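Local coordinates for tungsten formylmethanofuran dehydrogenase subunit E (Syntrophus aciditrophicus, PDB 3D00), which binds zinc and is probably related to subunit E of formylmethanofuran dehydrogenase, a family implicated in microbial methanogenesis, its own role being unsettled, at residues V98-D103 with D141-R146; D51-T56 with A86-D91; E13-K18 with P28-G33. All coordinates share one frame; numbering follows the deposited sequence. Where two conformers were deposited one is given.

Contact 1. Residues V98-D103 with D141-R146; sequences VRVFLD and DILELR
Phe101 and Glu144 lie side by side on one face of an antiparallel pair, and the contact between them is a CH-pi interaction: Glu144 CB sits over the ring of Phe101, 4.1 Å from its centroid and displaced toward the rim. The aromatic group reaches this place because Phe101 CG stands between backbone N and carbonyl carbon (chi1 60°), which turns the ring across to the other strand. There Phe101 CE1 also lies over one face of the Arg146 guanidinium, 4.0 Å from Arg146 CZ. With an alanine in place of Phe101, Glu144 CB would probably lose the ring face it packs on, and the Arg146 guanidinium would be freer to turn. Two like charges meet next to the ring, Arg99 NH1 standing 3.1 Å from Arg146 NH2 with the guanidinium planes nearly parallel. Glu171 of the second subunit probably makes the closeness tolerable, since it forms a salt bridge with Arg99 NH1 and a long, weak ion pair with Arg146 NH2. Beneath these side chains runs a ladder of backbone hydrogen bonds, among them Arg99 N to Arg146 O and Asp103 N to Ile142 O, both 2.8 Å. On the other face Leu145 CD2 fits between Val98 CB (3.7 Å) and Val100 CG2 (3.8 Å). Val100, and Leu143 farther along, pack on helix 28-42, while strand 96-102 bonds along its other edge to strand 86-91.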
loop_
_atom_site.group_PDB
_atom_site.type_symbol
_atom_site.label_atom_id
_atom_site.label_comp_id
_atom_site.label_asym_id
_atom_site.label_seq_id
_atom_site.Cartn_x
_atom_site.Cartn_y
_atom_site.Cartn_z
ATOM N N VAL A 98 -18.642 2.601 7.328
ATOM C CA VAL A 98 -18.567 3.910 7.941
ATOM C C VAL A 98 -17.382 4.638 7.375
ATOM O O VAL A 98 -16.349 4.055 7.207
ATOM C CB VAL A 98 -18.469 3.834 9.500
ATOM C CG1 VAL A 98 -19.671 3.159 10.034
ATOM C CG2 VAL A 98 -17.258 3.073 9.951
ATOM N N ARG A 99 -17.582 5.919 7.078
ATOM C CA ARG A 99 -16.534 6.778 6.607
ATOM C C ARG A 99 -16.197 7.767 7.687
ATOM O O ARG A 99 -17.100 8.341 8.315
ATOM C CB ARG A 99 -17.007 7.545 5.403
ATOM C CG ARG A 99 -15.960 8.407 4.771
ATOM C CD ARG A 99 -16.638 9.064 3.568
ATOM N NE ARG A 99 -15.703 9.842 2.788
ATOM C CZ ARG A 99 -15.565 11.143 2.863
ATOM N NH1 ARG A 99 -16.325 11.830 3.679
ATOM N NH2 ARG A 99 -14.637 11.741 2.129
ATOM N N VAL A 100 -14.889 7.985 7.874
ATOM C CA VAL A 100 -14.387 8.903 8.866
ATOM C C VAL A 100 -13.488 9.895 8.177
ATOM O O VAL A 100 -12.656 9.536 7.359
ATOM C CB VAL A 100 -13.587 8.202 10.007
ATOM C CG1 VAL A 100 -13.194 9.240 11.055
ATOM C CG2 VAL A 100 -14.390 7.087 10.619
ATOM N N PHE A 101 -13.667 11.149 8.548
ATOM C CA PHE A 101 -12.920 12.221 8.005
ATOM C C PHE A 101 -12.746 13.346 9.037
ATOM O O PHE A 101 -13.353 13.330 10.117
ATOM C CB PHE A 101 -13.622 12.715 6.725
ATOM C CG PHE A 101 -15.046 13.215 6.918
ATOM C CD1 PHE A 101 -16.092 12.340 7.006
ATOM C CD2 PHE A 101 -15.317 14.563 6.964
ATOM C CE1 PHE A 101 -17.391 12.803 7.139
ATOM C CE2 PHE A 101 -16.620 15.045 7.100
ATOM C CZ PHE A 101 -17.650 14.156 7.186
ATOM N N LEU A 102 -11.904 14.313 8.692
ATOM C CA LEU A 102 -11.648 15.457 9.554
ATOM C C LEU A 102 -12.710 16.551 9.364
ATOM O O LEU A 102 -13.112 16.867 8.247
ATOM C CB LEU A 102 -10.241 16.012 9.320
ATOM C CG LEU A 102 -9.119 15.445 10.201
ATOM C CD1 LEU A 102 -9.236 13.960 10.173
ATOM C CD2 LEU A 102 -7.716 15.918 9.742
ATOM N N ASP A 103 -13.143 17.101 10.488
ATOM C CA ASP A 103 -14.175 18.122 10.558
ATOM C C ASP A 103 -13.463 19.410 11.010
ATOM O O ASP A 103 -13.173 19.594 12.194
ATOM C CB ASP A 103 -15.235 17.663 11.574
ATOM C CG ASP A 103 -16.584 18.368 11.423
ATOM O OD1 ASP A 103 -17.081 18.524 10.289
ATOM O OD2 ASP A 103 -17.176 18.720 12.479
ATOM N N ASP A 141 -11.858 14.160 18.692
ATOM C CA ASP A 141 -12.741 15.357 18.692
ATOM C C ASP A 141 -12.763 16.142 17.362
ATOM O O ASP A 141 -13.725 16.858 17.059
ATOM C CB ASP A 141 -12.378 16.309 19.849
ATOM C CG ASP A 141 -12.409 15.634 21.241
ATOM O OD1 ASP A 141 -12.951 14.522 21.379
ATOM O OD2 ASP A 141 -11.888 16.229 22.210
ATOM N N ILE A 142 -11.727 15.993 16.558
ATOM C CA ILE A 142 -11.678 16.653 15.259
ATOM C C ILE A 142 -12.213 15.793 14.109
ATOM O O ILE A 142 -12.140 16.181 12.943
ATOM C CB ILE A 142 -10.255 17.103 14.962
ATOM C CG1 ILE A 142 -9.272 15.929 15.068
ATOM C CG2 ILE A 142 -9.881 18.217 15.950
ATOM C CD1 ILE A 142 -7.943 16.158 14.344
ATOM N N LEU A 143 -12.805 14.658 14.454
ATOM C CA LEU A 143 -13.301 13.700 13.462
ATOM C C LEU A 143 -14.832 13.707 13.300
ATOM O O LEU A 143 -15.547 14.034 14.234
ATOM C CB LEU A 143 -12.793 12.308 13.856
ATOM C CG LEU A 143 -11.277 12.205 13.998
ATOM C CD1 LEU A 143 -10.911 10.780 14.372
ATOM C CD2 LEU A 143 -10.587 12.628 12.743
ATOM N N GLU A 144 -15.316 13.408 12.100
ATOM C CA GLU A 144 -16.738 13.156 11.864
ATOM C C GLU A 144 -16.907 11.803 11.181
ATOM O O GLU A 144 -16.046 11.346 10.465
ATOM C CB GLU A 144 -17.397 14.254 11.011
ATOM C CG GLU A 144 -18.958 14.294 11.059
ATOM C CD GLU A 144 -19.572 14.112 12.487
ATOM O OE1 GLU A 144 -19.773 12.945 12.954
ATOM O OE2 GLU A 144 -19.855 15.132 13.163
ATOM N N LEU A 145 -18.063 11.204 11.381
ATOM C CA LEU A 145 -18.360 9.842 10.948
ATOM C C LEU A 145 -19.621 9.900 10.105
ATOM O O LEU A 145 -20.529 10.678 10.401
ATOM C CB LEU A 145 -18.691 9.031 12.184
ATOM C CG LEU A 145 -17.993 7.825 12.755
ATOM C CD1 LEU A 145 -18.826 7.479 14.017
ATOM C CD2 LEU A 145 -17.986 6.698 11.790
ATOM N N ARG A 146 -19.723 9.065 9.091
ATOM C CA ARG A 146 -20.959 8.987 8.338
ATOM C C ARG A 146 -21.147 7.572 7.856
ATOM O O ARG A 146 -20.199 6.982 7.390
ATOM C CB ARG A 146 -20.878 9.924 7.139
ATOM C CG ARG A 146 -21.852 9.601 6.062
ATOM C CD ARG A 146 -22.151 10.799 5.215
ATOM N NE ARG A 146 -20.979 11.200 4.434
ATOM C CZ ARG A 146 -20.382 12.403 4.485
ATOM N NH1 ARG A 146 -20.808 13.388 5.285
ATOM N NH2 ARG A 146 -19.334 12.614 3.696
#

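Contact 2. Residues D51-T56 with A86-D91; sequences DAICET and AVSLYD
Tyr90 lays its ring against Asp51, whose CB lies over the ring face, 3.9 Å from the centroid. With Tyr90 CG set between its own backbone N and carbonyl carbon (chi1 62°), the ring swings over Asp51. The phenol does not bond to the aspartate. Tyr90 OH instead shares a hydrogen bond of 2.7 Å with a water, and that water donates to Ala52 O at 2.8 Å, tying a carbonyl of strand 50-54 to a side chain of its neighbour. Asp51 OD1 has its own partner in a salt bridge with Lys92. Along the backbone, Asp51 and Tyr90 exchange two hydrogen bonds, as do Ile53 and Ser88; the run ends with Glu55 N giving a longer bond to Ala86 O (3.1 Å). Asp51 with Tyr90 and Ile53 with Ser88 are hydrogen-bonded pairs of two antiparallel strands inside the mixed sheet of the FmdE alpha+beta core. Ala52 and Cys54, in the non-hydrogen-bonded pairs, turn their backbone groups the other way, toward the parallel strand 77-79 and its flanks. In the conformer described, Ser88 OG bonds to Tyr190 OH of the second subunit. The same hydroxyl bonds to Glu55 OE2, while Glu55 OE1 holds Arg99 in a salt bridge, so both oxygens of this buried carboxylate are engaged. The Ile53 and Tyr90 side chains cross at about a right angle, with Ile53 CD1 3.3 Å from Tyr90 CE1. On the opposite face Ala52 CB meets Leu89 CD2 tightly at 3.4 Å, packed against Val64 of helix 60-67 and Ala40 and Val41 of helix 28-42.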
loop_
_atom_site.group_PDB
_atom_site.type_symbol
_atom_site.label_atom_id
_atom_site.label_comp_id
_atom_site.label_asym_id
_atom_site.label_seq_id
_atom_site.Cartn_x
_atom_site.Cartn_y
_atom_site.Cartn_z
ATOM N N ASP A 51 -13.425 -4.706 4.714
ATOM C CA ASP A 51 -12.398 -4.121 3.874
ATOM C C ASP A 51 -12.200 -2.625 4.169
ATOM O O ASP A 51 -12.965 -2.016 4.873
ATOM C CB ASP A 51 -12.712 -4.378 2.381
ATOM C CG ASP A 51 -12.302 -5.805 1.910
ATOM O OD1 ASP A 51 -11.931 -6.656 2.742
ATOM O OD2 ASP A 51 -12.347 -6.056 0.681
ATOM N N ALA A 52 -11.159 -2.023 3.626
ATOM C CA ALA A 52 -10.894 -0.597 3.895
ATOM C C ALA A 52 -10.700 0.188 2.597
ATOM O O ALA A 52 -10.254 -0.360 1.626
ATOM C CB ALA A 52 -9.681 -0.481 4.796
ATOM N N ILE A 53 -11.065 1.461 2.595
ATOM C CA ILE A 53 -10.770 2.389 1.500
ATOM C C ILE A 53 -10.164 3.654 2.071
ATOM O O ILE A 53 -10.745 4.242 2.993
ATOM C CB ILE A 53 -12.044 2.819 0.712
ATOM C CG1 ILE A 53 -12.507 1.744 -0.246
ATOM C CG2 ILE A 53 -11.775 4.059 -0.150
ATOM C CD1 ILE A 53 -13.950 1.655 -0.237
ATOM N N CYS A 54 -8.983 4.054 1.577
ATOM C CA CYS A 54 -8.421 5.383 1.868
ATOM C C CYS A 54 -8.575 6.258 0.658
ATOM O O CYS A 54 -8.298 5.799 -0.422
ATOM C CB CYS A 54 -6.934 5.316 2.159
ATOM S SG CYS A 54 -6.620 4.528 3.689
ATOM N N GLU A 55 -8.987 7.511 0.852
ATOM C CA GLU A 55 -9.247 8.430 -0.221
ATOM C C GLU A 55 -8.090 9.359 -0.461
ATOM O O GLU A 55 -8.198 10.315 -1.221
ATOM C CB GLU A 55 -10.518 9.211 0.055
ATOM C CG GLU A 55 -11.614 8.303 0.490
ATOM C CD GLU A 55 -12.950 8.960 0.660
ATOM O OE1 GLU A 55 -13.170 10.122 0.277
ATOM O OE2 GLU A 55 -13.808 8.242 1.181
ATOM N N THR A 56 -6.980 9.085 0.203
ATOM C CA THR A 56 -5.715 9.737 -0.093
ATOM C C THR A 56 -4.623 8.673 -0.006
ATOM O O THR A 56 -4.753 7.716 0.735
ATOM C CB THR A 56 -5.421 10.934 0.867
ATOM O OG1 THR A 56 -4.184 11.505 0.487
ATOM C CG2 THR A 56 -5.309 10.520 2.370
ATOM N N ALA A 86 -9.704 10.883 4.376
ATOM C CA ALA A 86 -10.849 10.097 4.804
ATOM C C ALA A 86 -10.546 8.603 4.615
ATOM O O ALA A 86 -9.790 8.196 3.731
ATOM C CB ALA A 86 -12.057 10.494 3.998
ATOM N N VAL A 87 -11.105 7.790 5.501
ATOM C CA VAL A 87 -11.014 6.341 5.376
ATOM C C VAL A 87 -12.413 5.801 5.616
ATOM O O VAL A 87 -13.141 6.358 6.418
ATOM C CB VAL A 87 -10.025 5.735 6.456
ATOM C CG1 VAL A 87 -10.380 6.266 7.888
ATOM C CG2 VAL A 87 -10.043 4.175 6.429
ATOM N N SER A 88 -12.784 4.753 4.884
ATOM C CA SER A 88 -13.960 3.980 5.208
ATOM C C SER A 88 -13.559 2.541 5.453
ATOM O O SER A 88 -12.616 2.007 4.810
ATOM C CB SER A 88 -15.014 4.055 4.109
ATOM O OG SER A 88 -14.580 3.402 2.947
ATOM N N LEU A 89 -14.257 1.931 6.411
ATOM C CA LEU A 89 -14.189 0.503 6.682
ATOM C C LEU A 89 -15.574 -0.042 6.356
ATOM O O LEU A 89 -16.563 0.567 6.736
ATOM C CB LEU A 89 -13.803 0.250 8.142
ATOM C CG LEU A 89 -12.425 0.809 8.556
ATOM C CD1 LEU A 89 -12.143 0.393 9.946
ATOM C CD2 LEU A 89 -11.278 0.387 7.662
ATOM N N TYR A 90 -15.674 -1.127 5.598
ATOM C CA TYR A 90 -16.975 -1.618 5.206
ATOM C C TYR A 90 -17.088 -3.141 5.272
ATOM O O TYR A 90 -16.088 -3.837 5.144
ATOM C CB TYR A 90 -17.364 -1.085 3.838
ATOM C CG TYR A 90 -16.456 -1.499 2.730
ATOM C CD1 TYR A 90 -15.295 -0.773 2.452
ATOM C CD2 TYR A 90 -16.743 -2.620 1.947
ATOM C CE1 TYR A 90 -14.453 -1.136 1.419
ATOM C CE2 TYR A 90 -15.868 -3.025 0.904
ATOM C CZ TYR A 90 -14.737 -2.267 0.645
ATOM O OH TYR A 90 -13.867 -2.638 -0.361
ATOM N N ASP A 91 -18.307 -3.638 5.509
ATOM C CA ASP A 91 -18.598 -5.086 5.494
ATOM C C ASP A 91 -18.337 -5.617 4.078
ATOM O O ASP A 91 -18.935 -5.156 3.107
ATOM C CB ASP A 91 -20.048 -5.368 5.902
ATOM C CG ASP A 91 -20.331 -6.863 6.172
ATOM O OD1 ASP A 91 -19.925 -7.724 5.364
ATOM O OD2 ASP A 91 -20.991 -7.181 7.203
HETATM O O HOH W 1 -11.263 -1.977 -0.391
#

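Contact 3. Residues E13-K18 with P28-G33; sequences EEYVEK and PGVLIG
Tyr15 is the long projection of this helix pair: its ring spans the gap to helix 28-42 and ends against the turn that carries Val30 and Leu31. Its hydroxyl donates to Val30 O, approaching from above the carbonyl plane, 40° out of it; the modelled 2.5 Å between Tyr15 OH and Val30 O is doubtfully short. The carbonyl oxygen itself lies at the ring edge, near the plane of the aromatic group, and Leu31 CA sits at the same edge, 4.0 Å from Tyr15 CE2. In the conformer described, Val30 CG1 closes in beside the hydroxyl, so the end of the tyrosine appears to rest in a shallow notch made by backbone and a methyl group. What lets it reach is its first torsion, with CG opposite the backbone N (chi1 175°), which carries the ring straight out toward its partner.

The two segments belong to successive helices, 12-23 and 28-42, joined by a short connection into a helical hairpin of the alpha+beta core domain. The axes of segments 13-18 and 28-33 come no nearer than 10.6 Å and their directions differ by 136°, a wide spacing that the tyrosine ring bridges. Beside it two smaller bumps meet, Val16 CG2 against Leu31 CD2 at 3.6 Å. Leu31 also touches Tyr12 and Ile19, and Val30 touches Ile19 and His23, so both side chains pack against the first helix. Ala63 and Leu67 of helix 60-67 touch Tyr15.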
loop_
_atom_site.group_PDB
_atom_site.type_symbol
_atom_site.label_atom_id
_atom_site.label_comp_id
_atom_site.label_asym_id
_atom_site.label_seq_id
_atom_site.Cartn_x
_atom_site.Cartn_y
_atom_site.Cartn_z
ATOM N N GLU A 13 1.415 5.762 22.989
ATOM C CA GLU A 13 2.865 5.670 22.917
ATOM C C GLU A 13 3.299 4.404 22.216
ATOM O O GLU A 13 4.248 4.440 21.455
ATOM C CB GLU A 13 3.490 5.748 24.312
ATOM C CG GLU A 13 3.318 7.123 24.995
ATOM C CD GLU A 13 2.051 7.270 25.826
ATOM O OE1 GLU A 13 1.101 6.473 25.701
ATOM O OE2 GLU A 13 2.005 8.220 26.625
ATOM N N GLU A 14 2.595 3.297 22.450
ATOM C CA GLU A 14 2.825 2.056 21.685
ATOM C C GLU A 14 2.536 2.270 20.197
ATOM O O GLU A 14 3.253 1.753 19.317
ATOM C CB GLU A 14 1.944 0.911 22.209
ATOM C CG GLU A 14 2.505 0.178 23.442
ATOM C CD GLU A 14 1.425 -0.422 24.336
ATOM O OE1 GLU A 14 0.405 -0.939 23.831
ATOM O OE2 GLU A 14 1.600 -0.370 25.571
ATOM N N TYR A 15 1.475 3.026 19.916
ATOM C CA TYR A 15 1.074 3.270 18.532
ATOM C C TYR A 15 2.104 4.172 17.837
ATOM O O TYR A 15 2.495 3.878 16.703
ATOM C CB TYR A 15 -0.359 3.822 18.434
ATOM C CG TYR A 15 -0.733 4.190 17.008
ATOM C CD1 TYR A 15 -0.887 3.198 16.010
ATOM C CD2 TYR A 15 -0.863 5.524 16.620
ATOM C CE1 TYR A 15 -1.208 3.551 14.694
ATOM C CE2 TYR A 15 -1.163 5.877 15.321
ATOM C CZ TYR A 15 -1.334 4.891 14.353
ATOM O OH TYR A 15 -1.639 5.254 13.047
ATOM N N VAL A 16 2.547 5.239 18.512
ATOM C CA VAL A 16 3.609 6.111 17.987
ATOM C C VAL A 16 4.847 5.278 17.650
ATOM O O VAL A 16 5.409 5.415 16.561
ATOM C CB VAL A 16 3.963 7.275 18.956
ATOM C CG1 VAL A 16 5.236 8.011 18.509
ATOM C CG2 VAL A 16 2.775 8.254 19.083
ATOM N N GLU A 17 5.257 4.405 18.576
ATOM C CA GLU A 17 6.385 3.480 18.357
ATOM C C GLU A 17 6.210 2.628 17.097
ATOM O O GLU A 17 7.084 2.610 16.224
ATOM N N LYS A 18 5.086 1.915 17.020
ATOM C CA LYS A 18 4.777 1.072 15.854
ATOM C C LYS A 18 4.784 1.869 14.554
ATOM O O LYS A 18 5.346 1.420 13.547
ATOM C CB LYS A 18 3.435 0.344 16.039
ATOM C CG LYS A 18 3.462 -0.675 17.189
ATOM N N PRO A 28 2.104 13.428 11.497
ATOM C CA PRO A 28 0.763 13.823 11.944
ATOM C C PRO A 28 -0.371 13.035 11.306
ATOM O O PRO A 28 -1.272 12.631 12.004
ATOM C CB PRO A 28 0.678 15.299 11.535
ATOM C CG PRO A 28 2.073 15.773 11.571
ATOM C CD PRO A 28 2.943 14.603 11.195
ATOM N N GLY A 29 -0.308 12.832 9.990
ATOM C CA GLY A 29 -1.320 12.117 9.238
ATOM C C GLY A 29 -1.578 10.699 9.698
ATOM O O GLY A 29 -2.723 10.249 9.745
ATOM N N VAL A 30 -0.514 9.980 10.050
ATOM C CA VAL A 30 -0.638 8.588 10.500
ATOM C C VAL A 30 -1.101 8.537 11.950
ATOM O O VAL A 30 -1.813 7.651 12.334
ATOM C CB VAL A 30 0.676 7.818 10.332
ATOM C CG1 VAL A 30 0.453 6.346 10.605
ATOM C CG2 VAL A 30 1.182 8.013 8.942
ATOM N N LEU A 31 -0.694 9.514 12.745
ATOM C CA LEU A 31 -1.206 9.685 14.123
ATOM C C LEU A 31 -2.728 9.979 14.101
ATOM O O LEU A 31 -3.543 9.266 14.730
ATOM C CB LEU A 31 -0.409 10.813 14.842
ATOM C CG LEU A 31 1.068 10.564 15.150
ATOM C CD1 LEU A 31 1.769 11.805 15.666
ATOM C CD2 LEU A 31 1.173 9.457 16.148
ATOM N N ILE A 32 -3.118 11.004 13.340
ATOM C CA ILE A 32 -4.523 11.328 13.216
ATOM C C ILE A 32 -5.243 10.094 12.650
ATOM O O ILE A 32 -6.273 9.707 13.160
ATOM C CB ILE A 32 -4.769 12.607 12.390
ATOM C CG1 ILE A 32 -4.161 13.823 13.107
ATOM C CG2 ILE A 32 -6.271 12.835 12.208
ATOM C CD1 ILE A 32 -4.206 15.092 12.263
ATOM N N GLY A 33 -4.655 9.481 11.629
ATOM C CA GLY A 33 -5.116 8.266 11.006
ATOM C C GLY A 33 -5.454 7.175 11.977
ATOM O O GLY A 33 -6.427 6.478 11.760
#

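In the fold
Contacts 1 and 2 are parts of one sheet: strand 86-91 pairs with 50-54 in contact 2 and with 96-102, which contact 1 joins to 143-149, outermost in this chain. Contact 2 is the more central, about 6 Å from the centre of the chain to its own, with all its touching residues buried; contact 1 has exposed charged side chains. A salt bridge links them, and both meet the second subunit. Contact 3, about 13 Å between the same centres, is also largely buried, four of five touching residues, but no other subunit touches it. It joins two helices by one side-chain hydrogen bond and apolar packing rather than backbone ladders. Its Ile32 touches Leu102 and Ile142 of contact 1; contacts 2 and 3 do not touch.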